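Local coordinates for protein beta-2-microglobulin (Ctenopharyngodon idella, PDB 5H5Z) that probably serves as the light chain of MHC class I in a bony fish, pairing with the heavy chain that presents peptides, at residues 12-15 against 21-24; 26-31 against 36-41; 54-57 against 63-66; 69-72 against 78-81. The protein carries 1 engineered substitution. One frame throughout, in Å; residues are numbered along the deposited sequence.

Interaction 1 of 4, residues 12-15 against 21-24; sequences SHYP and ENTL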
loop_
_atom_site.group_PDB
_atom_site.type_symbol
_atom_site.label_atom_id
_atom_site.label_comp_id
_atom_site.label_asym_id
_atom_site.label_seq_id
_atom_site.Cartn_x
_atom_site.Cartn_y
_atom_site.Cartn_z
ATOM N N SER B 12 10.131 -1.199 13.137
ATOM C CA SER B 12 11.112 -0.176 12.799
ATOM C C SER B 12 11.742 -0.475 11.440
ATOM O O SER B 12 11.805 -1.635 11.019
ATOM C CB SER B 12 12.176 -0.091 13.890
ATOM O OG SER B 12 12.634 -1.390 14.215
ATOM N N HIS B 13 12.187 0.577 10.754
ATOM C CA HIS B 13 12.873 0.443 9.466
ATOM C C HIS B 13 14.090 -0.476 9.593
ATOM O O HIS B 13 14.215 -1.450 8.850
ATOM C CB HIS B 13 13.277 1.826 8.930
ATOM C CG HIS B 13 13.907 1.800 7.570
ATOM N ND1 HIS B 13 13.383 2.487 6.494
ATOM C CD2 HIS B 13 15.020 1.178 7.111
ATOM C CE1 HIS B 13 14.147 2.289 5.433
ATOM N NE2 HIS B 13 15.147 1.501 5.781
ATOM N N TYR B 14 14.974 -0.154 10.537
ATOM C CA TYR B 14 16.145 -0.964 10.833
ATOM C C TYR B 14 15.895 -1.761 12.115
ATOM O O TYR B 14 14.962 -1.443 12.854
ATOM C CB TYR B 14 17.367 -0.057 11.017
ATOM C CG TYR B 14 17.711 0.776 9.795
ATOM C CD1 TYR B 14 18.358 0.205 8.699
ATOM C CD2 TYR B 14 17.391 2.135 9.737
ATOM C CE1 TYR B 14 18.677 0.960 7.579
ATOM C CE2 TYR B 14 17.709 2.899 8.617
ATOM C CZ TYR B 14 18.349 2.305 7.544
ATOM O OH TYR B 14 18.671 3.050 6.430
ATOM N N PRO B 15 16.726 -2.791 12.386
ATOM C CA PRO B 15 16.679 -3.447 13.688
ATOM C C PRO B 15 16.687 -2.407 14.808
ATOM O O PRO B 15 17.443 -1.427 14.742
ATOM C CB PRO B 15 17.969 -4.262 13.702
ATOM C CG PRO B 15 18.147 -4.650 12.278
ATOM C CD PRO B 15 17.698 -3.447 11.488
ATOM N N GLU B 21 19.611 6.021 15.571
ATOM C CA GLU B 21 18.560 6.699 14.809
ATOM C C GLU B 21 17.860 5.698 13.901
ATOM O O GLU B 21 18.505 4.896 13.224
ATOM C CB GLU B 21 19.119 7.869 13.986
ATOM C CG GLU B 21 19.611 9.057 14.803
ATOM C CD GLU B 21 18.503 9.867 15.464
ATOM O OE1 GLU B 21 17.304 9.625 15.194
ATOM O OE2 GLU B 21 18.845 10.762 16.267
ATOM N N ASN B 22 16.533 5.752 13.905
ATOM C CA ASN B 22 15.706 4.753 13.248
ATOM C C ASN B 22 14.388 5.400 12.834
ATOM O O ASN B 22 14.193 6.606 13.030
ATOM C CB ASN B 22 15.451 3.594 14.225
ATOM C CG ASN B 22 15.284 2.248 13.534
ATOM O OD1 ASN B 22 14.772 2.156 12.417
ATOM N ND2 ASN B 22 15.700 1.185 14.220
ATOM N N THR B 23 13.493 4.607 12.253
ATOM C CA THR B 23 12.162 5.077 11.898
ATOM C C THR B 23 11.128 4.107 12.457
ATOM O O THR B 23 11.185 2.907 12.205
ATOM C CB THR B 23 11.997 5.242 10.371
ATOM O OG1 THR B 23 12.996 6.145 9.881
ATOM C CG2 THR B 23 10.622 5.808 10.028
ATOM N N LEU B 24 10.200 4.646 13.240
ATOM C CA LEU B 24 9.097 3.877 13.779
ATOM C C LEU B 24 7.952 3.892 12.778
ATOM O O LEU B 24 7.521 4.958 12.340
ATOM C CB LEU B 24 8.656 4.476 15.110
ATOM C CG LEU B 24 7.480 3.822 15.836
ATOM C CD1 LEU B 24 7.798 2.408 16.311
ATOM C CD2 LEU B 24 7.058 4.716 16.994
#

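Interaction 2 of 4, residues 26-31 against 36-41; sequences CYVSNF and ISIELL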
loop_
_atom_site.group_PDB
_atom_site.type_symbol
_atom_site.label_atom_id
_atom_site.label_comp_id
_atom_site.label_asym_id
_atom_site.label_seq_id
_atom_site.Cartn_x
_atom_site.Cartn_y
_atom_site.Cartn_z
ATOM N N CYS B 26 4.054 2.362 11.620
ATOM C CA CYS B 26 2.810 1.671 11.897
ATOM C C CYS B 26 2.036 1.506 10.593
ATOM O O CYS B 26 1.568 2.484 10.014
ATOM C CB CYS B 26 2.002 2.431 12.950
ATOM S SG CYS B 26 0.446 1.657 13.428
ATOM N N TYR B 27 1.939 0.261 10.130
ATOM C CA TYR B 27 1.222 -0.081 8.907
ATOM C C TYR B 27 -0.174 -0.569 9.255
ATOM O O TYR B 27 -0.341 -1.594 9.931
ATOM C CB TYR B 27 1.978 -1.159 8.130
ATOM C CG TYR B 27 1.364 -1.539 6.796
ATOM C CD1 TYR B 27 1.018 -0.564 5.851
ATOM C CD2 TYR B 27 1.171 -2.874 6.458
ATOM C CE1 TYR B 27 0.470 -0.920 4.628
ATOM C CE2 TYR B 27 0.633 -3.241 5.237
ATOM C CZ TYR B 27 0.281 -2.263 4.328
ATOM O OH TYR B 27 -0.256 -2.634 3.119
ATOM N N VAL B 28 -1.168 0.183 8.797
ATOM C CA VAL B 28 -2.568 -0.088 9.115
ATOM C C VAL B 28 -3.277 -0.462 7.815
ATOM O O VAL B 28 -3.360 0.352 6.897
ATOM C CB VAL B 28 -3.220 1.134 9.797
ATOM C CG1 VAL B 28 -4.675 0.854 10.152
ATOM C CG2 VAL B 28 -2.436 1.528 11.046
ATOM N N SER B 29 -3.763 -1.697 7.727
ATOM C CA SER B 29 -4.237 -2.223 6.449
ATOM C C SER B 29 -5.534 -3.005 6.580
ATOM O O SER B 29 -6.010 -3.242 7.688
ATOM C CB SER B 29 -3.161 -3.114 5.826
ATOM O OG SER B 29 -2.912 -4.244 6.653
ATOM N N ASN B 30 -6.100 -3.397 5.438
ATOM C CA ASN B 30 -7.273 -4.273 5.394
ATOM C C ASN B 30 -8.515 -3.691 6.078
ATOM O O ASN B 30 -9.309 -4.434 6.660
ATOM C CB ASN B 30 -6.941 -5.655 5.993
ATOM C CG ASN B 30 -5.892 -6.414 5.195
ATOM O OD1 ASN B 30 -5.606 -6.090 4.039
ATOM N ND2 ASN B 30 -5.318 -7.442 5.812
ATOM N N PHE B 31 -8.694 -2.374 6.007
ATOM C CA PHE B 31 -9.802 -1.745 6.731
ATOM C C PHE B 31 -10.813 -1.006 5.856
ATOM O O PHE B 31 -10.471 -0.475 4.807
ATOM C CB PHE B 31 -9.295 -0.853 7.877
ATOM C CG PHE B 31 -8.603 0.407 7.427
ATOM C CD1 PHE B 31 -9.326 1.583 7.227
ATOM C CD2 PHE B 31 -7.224 0.431 7.239
ATOM C CE1 PHE B 31 -8.689 2.751 6.825
ATOM C CE2 PHE B 31 -6.582 1.593 6.838
ATOM C CZ PHE B 31 -7.316 2.754 6.627
ATOM N N ILE B 36 -10.364 7.028 9.788
ATOM C CA ILE B 36 -9.531 6.380 10.802
ATOM C C ILE B 36 -8.608 7.396 11.482
ATOM O O ILE B 36 -8.274 8.435 10.902
ATOM C CB ILE B 36 -8.718 5.211 10.182
ATOM C CG1 ILE B 36 -8.222 4.238 11.261
ATOM C CG2 ILE B 36 -7.577 5.728 9.305
ATOM C CD1 ILE B 36 -7.975 2.835 10.746
ATOM N N SER B 37 -8.220 7.087 12.719
ATOM C CA SER B 37 -7.245 7.866 13.468
ATOM C C SER B 37 -6.047 6.976 13.774
ATOM O O SER B 37 -6.206 5.889 14.347
ATOM C CB SER B 37 -7.866 8.370 14.778
ATOM O OG SER B 37 -6.918 9.073 15.565
ATOM N N ILE B 38 -4.856 7.429 13.386
ATOM C CA ILE B 38 -3.617 6.721 13.714
ATOM C C ILE B 38 -2.653 7.692 14.392
ATOM O O ILE B 38 -2.409 8.788 13.881
ATOM C CB ILE B 38 -2.936 6.107 12.464
ATOM C CG1 ILE B 38 -3.911 5.227 11.669
ATOM C CG2 ILE B 38 -1.696 5.311 12.870
ATOM C CD1 ILE B 38 -3.473 4.951 10.244
ATOM N N GLU B 39 -2.122 7.294 15.547
ATOM C CA GLU B 39 -1.167 8.118 16.279
ATOM C C GLU B 39 -0.014 7.264 16.779
ATOM O O GLU B 39 -0.228 6.155 17.262
ATOM C CB GLU B 39 -1.842 8.828 17.459
ATOM C CG GLU B 39 -2.886 9.880 17.085
ATOM C CD GLU B 39 -2.327 11.082 16.333
ATOM O OE1 GLU B 39 -1.091 11.215 16.205
ATOM O OE2 GLU B 39 -3.136 11.910 15.865
ATOM N N LEU B 40 1.209 7.769 16.642
ATOM C CA LEU B 40 2.369 7.098 17.229
ATOM C C LEU B 40 2.639 7.698 18.604
ATOM O O LEU B 40 2.545 8.916 18.783
ATOM C CB LEU B 40 3.598 7.221 16.321
ATOM C CG LEU B 40 3.485 6.609 14.919
ATOM C CD1 LEU B 40 4.699 6.959 14.072
ATOM C CD2 LEU B 40 3.311 5.099 14.984
ATOM N N LEU B 41 2.968 6.847 19.574
ATOM C CA LEU B 41 3.145 7.289 20.955
ATOM C C LEU B 41 4.508 6.936 21.537
ATOM O O LEU B 41 5.041 5.850 21.288
ATOM C CB LEU B 41 2.055 6.696 21.858
ATOM C CG LEU B 41 0.603 6.646 21.368
ATOM C CD1 LEU B 41 -0.258 5.913 22.384
ATOM C CD2 LEU B 41 0.033 8.029 21.076
#

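Interaction 3 of 4, residues 54-57 against 63-66; sequences DLAF and FHLT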
loop_
_atom_site.group_PDB
_atom_site.type_symbol
_atom_site.label_atom_id
_atom_site.label_comp_id
_atom_site.label_asym_id
_atom_site.label_seq_id
_atom_site.Cartn_x
_atom_site.Cartn_y
_atom_site.Cartn_z
ATOM N N ASP B 54 -0.998 9.079 1.968
ATOM C CA ASP B 54 -2.297 9.465 1.431
ATOM C C ASP B 54 -3.184 8.248 1.257
ATOM O O ASP B 54 -2.704 7.155 0.944
ATOM C CB ASP B 54 -2.125 10.170 0.088
ATOM C CG ASP B 54 -1.399 11.498 0.213
ATOM O OD1 ASP B 54 -1.520 12.161 1.265
ATOM O OD2 ASP B 54 -0.714 11.885 -0.750
ATOM N N LEU B 55 -4.481 8.450 1.451
ATOM C CA LEU B 55 -5.445 7.355 1.446
ATOM C C LEU B 55 -5.454 6.592 0.122
ATOM O O LEU B 55 -5.715 7.157 -0.937
ATOM C CB LEU B 55 -6.847 7.876 1.781
ATOM C CG LEU B 55 -7.950 6.849 2.055
ATOM C CD1 LEU B 55 -7.746 6.136 3.388
ATOM C CD2 LEU B 55 -9.300 7.545 2.004
ATOM N N ALA B 56 -5.152 5.301 0.205
ATOM C CA ALA B 56 -5.216 4.416 -0.951
ATOM C C ALA B 56 -5.757 3.047 -0.535
ATOM O O ALA B 56 -5.956 2.778 0.656
ATOM C CB ALA B 56 -3.849 4.296 -1.617
ATOM N N PHE B 57 -6.018 2.201 -1.525
ATOM C CA PHE B 57 -6.565 0.874 -1.284
ATOM C C PHE B 57 -6.023 -0.108 -2.305
ATOM O O PHE B 57 -5.527 0.288 -3.372
ATOM C CB PHE B 57 -8.108 0.893 -1.277
ATOM C CG PHE B 57 -8.727 1.475 -2.520
ATOM C CD1 PHE B 57 -8.985 0.673 -3.625
ATOM C CD2 PHE B 57 -9.088 2.821 -2.572
ATOM C CE1 PHE B 57 -9.559 1.205 -4.776
ATOM C CE2 PHE B 57 -9.672 3.359 -3.713
ATOM C CZ PHE B 57 -9.911 2.550 -4.815
ATOM N N PHE B 63 -8.650 -0.479 2.542
ATOM C CA PHE B 63 -7.730 0.653 2.625
ATOM C C PHE B 63 -6.464 0.320 3.413
ATOM O O PHE B 63 -6.462 -0.574 4.259
ATOM C CB PHE B 63 -8.438 1.845 3.279
ATOM C CG PHE B 63 -9.595 2.371 2.486
ATOM C CD1 PHE B 63 -9.379 3.260 1.443
ATOM C CD2 PHE B 63 -10.905 1.986 2.782
ATOM C CE1 PHE B 63 -10.445 3.758 0.704
ATOM C CE2 PHE B 63 -11.974 2.476 2.044
ATOM C CZ PHE B 63 -11.742 3.366 1.003
ATOM N N HIS B 64 -5.388 1.047 3.131
ATOM C CA HIS B 64 -4.160 0.927 3.909
ATOM C C HIS B 64 -3.517 2.295 4.090
ATOM O O HIS B 64 -3.606 3.161 3.208
ATOM C CB HIS B 64 -3.185 -0.083 3.287
ATOM C CG HIS B 64 -2.678 0.311 1.932
ATOM N ND1 HIS B 64 -1.426 0.851 1.732
ATOM C CD2 HIS B 64 -3.255 0.237 0.709
ATOM C CE1 HIS B 64 -1.254 1.094 0.445
ATOM N NE2 HIS B 64 -2.350 0.731 -0.198
ATOM N N LEU B 65 -2.910 2.493 5.255
ATOM C CA LEU B 65 -2.173 3.711 5.559
ATOM C C LEU B 65 -0.903 3.372 6.310
ATOM O O LEU B 65 -0.845 2.381 7.038
ATOM C CB LEU B 65 -3.010 4.658 6.422
ATOM C CG LEU B 65 -4.247 5.314 5.814
ATOM C CD1 LEU B 65 -5.117 5.884 6.917
ATOM C CD2 LEU B 65 -3.872 6.403 4.808
ATOM N N THR B 66 0.113 4.203 6.131
ATOM C CA THR B 66 1.348 4.072 6.886
ATOM C C THR B 66 1.613 5.363 7.653
ATOM O O THR B 66 1.627 6.447 7.071
ATOM C CB THR B 66 2.540 3.729 5.968
ATOM O OG1 THR B 66 2.247 2.537 5.230
ATOM C CG2 THR B 66 3.809 3.508 6.783
HETATM O O HOH W 1 -1.750 4.811 2.028
#

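Interaction 4 of 4, residues 69-72 against 78-81; sequences VSFK and EYSC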
loop_
_atom_site.group_PDB
_atom_site.type_symbol
_atom_site.label_atom_id
_atom_site.label_comp_id
_atom_site.label_asym_id
_atom_site.label_seq_id
_atom_site.Cartn_x
_atom_site.Cartn_y
_atom_site.Cartn_z
ATOM N N VAL B 69 7.579 8.019 11.916
ATOM C CA VAL B 69 8.309 9.153 12.472
ATOM C C VAL B 69 9.715 8.700 12.856
ATOM O O VAL B 69 9.935 7.517 13.145
ATOM C CB VAL B 69 7.580 9.783 13.690
ATOM C CG1 VAL B 69 7.625 8.867 14.910
ATOM C CG2 VAL B 69 8.154 11.155 14.022
ATOM N N SER B 70 10.663 9.635 12.828
ATOM C CA SER B 70 12.024 9.360 13.305
ATOM C C SER B 70 11.992 9.062 14.800
ATOM O O SER B 70 11.253 9.706 15.545
ATOM C CB SER B 70 12.938 10.558 13.030
ATOM O OG SER B 70 14.180 10.415 13.699
ATOM N N PHE B 71 12.780 8.080 15.231
ATOM C CA PHE B 71 12.919 7.785 16.658
ATOM C C PHE B 71 14.265 7.145 16.965
ATOM O O PHE B 71 14.918 6.587 16.078
ATOM C CB PHE B 71 11.721 6.973 17.215
ATOM C CG PHE B 71 11.818 5.473 17.037
ATOM C CD1 PHE B 71 12.221 4.901 15.829
ATOM C CD2 PHE B 71 11.471 4.626 18.089
ATOM C CE1 PHE B 71 12.289 3.519 15.686
ATOM C CE2 PHE B 71 11.531 3.242 17.950
ATOM C CZ PHE B 71 11.943 2.689 16.747
ATOM N N LYS B 72 14.682 7.274 18.217
ATOM C CA LYS B 72 15.907 6.668 18.695
ATOM C C LYS B 72 15.551 5.878 19.955
ATOM O O LYS B 72 15.532 6.437 21.051
ATOM C CB LYS B 72 16.955 7.749 18.977
ATOM C CG LYS B 72 18.366 7.217 19.193
ATOM C CD LYS B 72 19.418 8.307 19.054
ATOM C CE LYS B 72 19.584 9.099 20.340
ATOM N NZ LYS B 72 20.830 9.922 20.325
ATOM N N GLU B 78 8.959 3.375 25.926
ATOM C CA GLU B 78 7.983 2.524 25.248
ATOM C C GLU B 78 7.356 3.249 24.062
ATOM O O GLU B 78 6.913 4.393 24.191
ATOM C CB GLU B 78 6.882 2.086 26.221
ATOM C CG GLU B 78 5.626 1.563 25.533
ATOM C CD GLU B 78 4.404 1.587 26.430
ATOM O OE1 GLU B 78 4.299 0.714 27.309
ATOM O OE2 GLU B 78 3.542 2.471 26.247
ATOM N N TYR B 79 7.309 2.568 22.920
ATOM C CA TYR B 79 6.656 3.092 21.721
ATOM C C TYR B 79 5.458 2.243 21.338
ATOM O O TYR B 79 5.459 1.023 21.536
ATOM C CB TYR B 79 7.652 3.209 20.566
ATOM C CG TYR B 79 8.745 4.208 20.867
ATOM C CD1 TYR B 79 9.921 3.810 21.504
ATOM C CD2 TYR B 79 8.592 5.558 20.546
ATOM C CE1 TYR B 79 10.915 4.726 21.803
ATOM C CE2 TYR B 79 9.583 6.479 20.840
ATOM C CZ TYR B 79 10.741 6.056 21.469
ATOM O OH TYR B 79 11.724 6.964 21.767
ATOM N N SER B 80 4.431 2.898 20.804
ATOM C CA SER B 80 3.196 2.220 20.433
ATOM C C SER B 80 2.448 2.966 19.336
ATOM O O SER B 80 2.752 4.127 19.025
ATOM C CB SER B 80 2.297 1.996 21.663
ATOM O OG SER B 80 1.918 3.220 22.266
ATOM N N CYS B 81 1.487 2.278 18.731
ATOM C CA CYS B 81 0.635 2.870 17.717
ATOM C C CYS B 81 -0.806 2.689 18.168
ATOM O O CYS B 81 -1.241 1.563 18.440
ATOM C CB CYS B 81 0.879 2.202 16.360
ATOM S SG CYS B 81 -0.167 2.786 15.007
HETATM O O HOH W 2 12.742 8.821 20.039
HETATM O O HOH W 3 13.686 6.040 23.164
#

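Interaction 1 of 4, residues 12-15 against 21-24
The side-chain amide of Asn22 takes hold of the backbone of Tyr14 at both ends. Its OD1 accepts the Tyr14 N-H at 3.0 Å, in the carbonyl plane on a lone pair and nearly straight (168° at the hydrogen). On the other branch, ND2 of Asn22 donates to Tyr14 O over 3.1 Å, keeping that oxygen in its own amide plane although ND2 itself stands well above the plane of the Tyr14 carbonyl. Beside this grip, His13 N donates to Thr23 O at 2.9 Å, and the CA of Ser12 makes a CH...O contact with the same oxygen.

Both oxygens have a second donor. Thr23 N reaches Asn22 OD1 at 2.8 Å, which helps fix the amide's rotation, while Ser12 OG holds the Tyr14 carbonyl, bonding to Tyr14 O at 2.7 Å; with OG between the backbone N and carbonyl carbon (chi1 48°), the hydroxyl can reach along the chain to this oxygen. The imidazole of His13 leads away from Asn22, its CD2 lying over the centre of one face of the Tyr14 ring, and its ND1 bonds to Glu230 of the MHC class I antigen chain. Backbone bonding between Asn22 and Phe71 ties the amide's own strand to strand 63-71.

Ser12 and Leu24 form a non-hydrogen-bonded antiparallel pair, and just past it the Asn22 amide fastens the turning chain where the first two strands of the immunoglobulin C1-set sandwich part, beside the heavy-chain interface.

Interaction 2 of 4, residues 26-31 against 36-41
Over one face of the Phe31 ring sits the CD1 methyl of Ile36, 3.9 Å from the ring centroid and only 9° off the normal, a CH-pi contact. The edge of the ring is met in its plane by the backbone oxygens of Val28 and Ser29. CG2 of Ile36 also approaches the ring, 4.0 Å from Phe31 CZ, so that both branches of the isoleucine bear on this one aromatic. Phe31 CG is set between its backbone N and carbonyl carbon, bringing the ring round toward Ile36.

Strands 26-29 and 36-41 belong to the two facing sheets of the immunoglobulin sandwich; their axes run nearly antiparallel, at 162°, and 9.1 Å apart, and side chains alone bridge the gap. Asn30 and Phe31 both face Phe63 in a G1 beta bulge, at a corner of the chain that leaves Phe31 directed into the core.

Val28 meets two isoleucines tip to tip, one with each methyl: CG1 lies 3.9 Å from Ile36 CD1, and CG2 lies 3.7 Å from Ile38 CD1. With CG1 anti to the backbone N (chi1 -179°), the valine's two methyls are spread between these neighbours. Further along, Leu40 CD2 packs against Cys26 CB at 3.6 Å. SG of Cys26 lies 4.3 Å from Ile38 CG2 and is joined to Cys81, the disulfide that crosses between the sheets within this apolar layer.

Interaction 3 of 4, residues 54-57 against 63-66
Phe57 and Phe63 form an antiparallel non-hydrogen-bonded pair with CA atoms 4.1 Å apart, and next to it His64 N donates to Ala56 O at 3.1 Å (165° at the hydrogen). The two phenylalanine side chains lie side by side and point the same way, yet their rings are turned 82° to each other. The edge of Phe57 is directed toward the face of Phe63 in an offset edge-to-face pair, with CD2 of Phe57 3.7 Å from Phe63 CE1. On the same aromatic, Leu55 CD1 approaches Phe63 CD1 at 3.8 Å, and that methyl also faces Leu65 CD2 at 4.1 Å. Leu65 CD2 comes nearest to the CA of Leu55, at 3.8 Å. His64, with CG between its backbone N and carbonyl carbon (chi1 64°), brings its ring alongside Ala56 and the CA of Phe57.

Toward Asp54 the strands of this hairpin part, and a water donates to both Asp54 O and His64 O, the latter at 2.7 Å. One direct backbone bond joins 54-57 to 63-66, so packing and the bridging water probably carry much of the contact; the packing continues onto the MHC class I antigen chain, whose Phe18 touches Leu55 and whose Gln93 touches Phe57 and Phe63.

Interaction 4 of 4, residues 69-72 against 78-81
The hydroxyl of Tyr79 is gripped by two waters, each of which passes on to the backbone of Lys72. One lies 2.6 Å from Tyr79 OH and donates to Lys72 O at 2.8 Å; the other lies 2.7 Å from the same OH and accepts from Lys72 N at 3.1 Å. Both polar groups of the Lys72 main chain are thus tied to one phenol by solvent, where OH and Lys72 O themselves stand 3.9 Å apart. The first of these waters meets the Tyr79 ring at its edge, in plane.

Beneath this bridge the contact is aromatic. Phe71 turns its edge to the face of Tyr79, the planes 83° apart and the centroids separated by 4.9 Å, a T-shaped pair. Its CD2 stands over the centre of the tyrosine ring, 3.7 Å from Tyr79 CZ, while CE2 reaches the side of CD1 and CG. Strand 63-71 and strand 79-85 lie in opposite sheets of the immunoglobulin sandwich, so the two rings meet across its interior near one end, with Leu24 packed against both.

Tyr79 CG lies anti to its carbonyl carbon (chi1 -64°), which extends the ring across the gap and leaves the hydroxyl beside Lys72. Ile47 and Lys42 also pack on Tyr79, and Phe71 makes a further edge-to-face pair with Trp94.

Interactions 2, 3 and 4 are buried, interaction 1 only partly. Interactions 2 and 4 both span the two sheets of the sandwich: interaction 2 is wholly apolar near the chain's centre, whereas interaction 4 pairs aromatic rings and ends in a water-bridged phenol. The Cys26-Cys81 disulfide joins them. Interactions 1 and 3 instead stay within one sheet, at its outermost strands and beside the heavy chain, their centres about 21 Å apart; the first relies on amide-to-backbone bonds, the second chiefly on packing. Strand 22-31 serves interactions 1 and 2, and strand 63-71 serves 3 and 4. Backbone bonds between these neighbours connect 1 with 4 and 2 with 3.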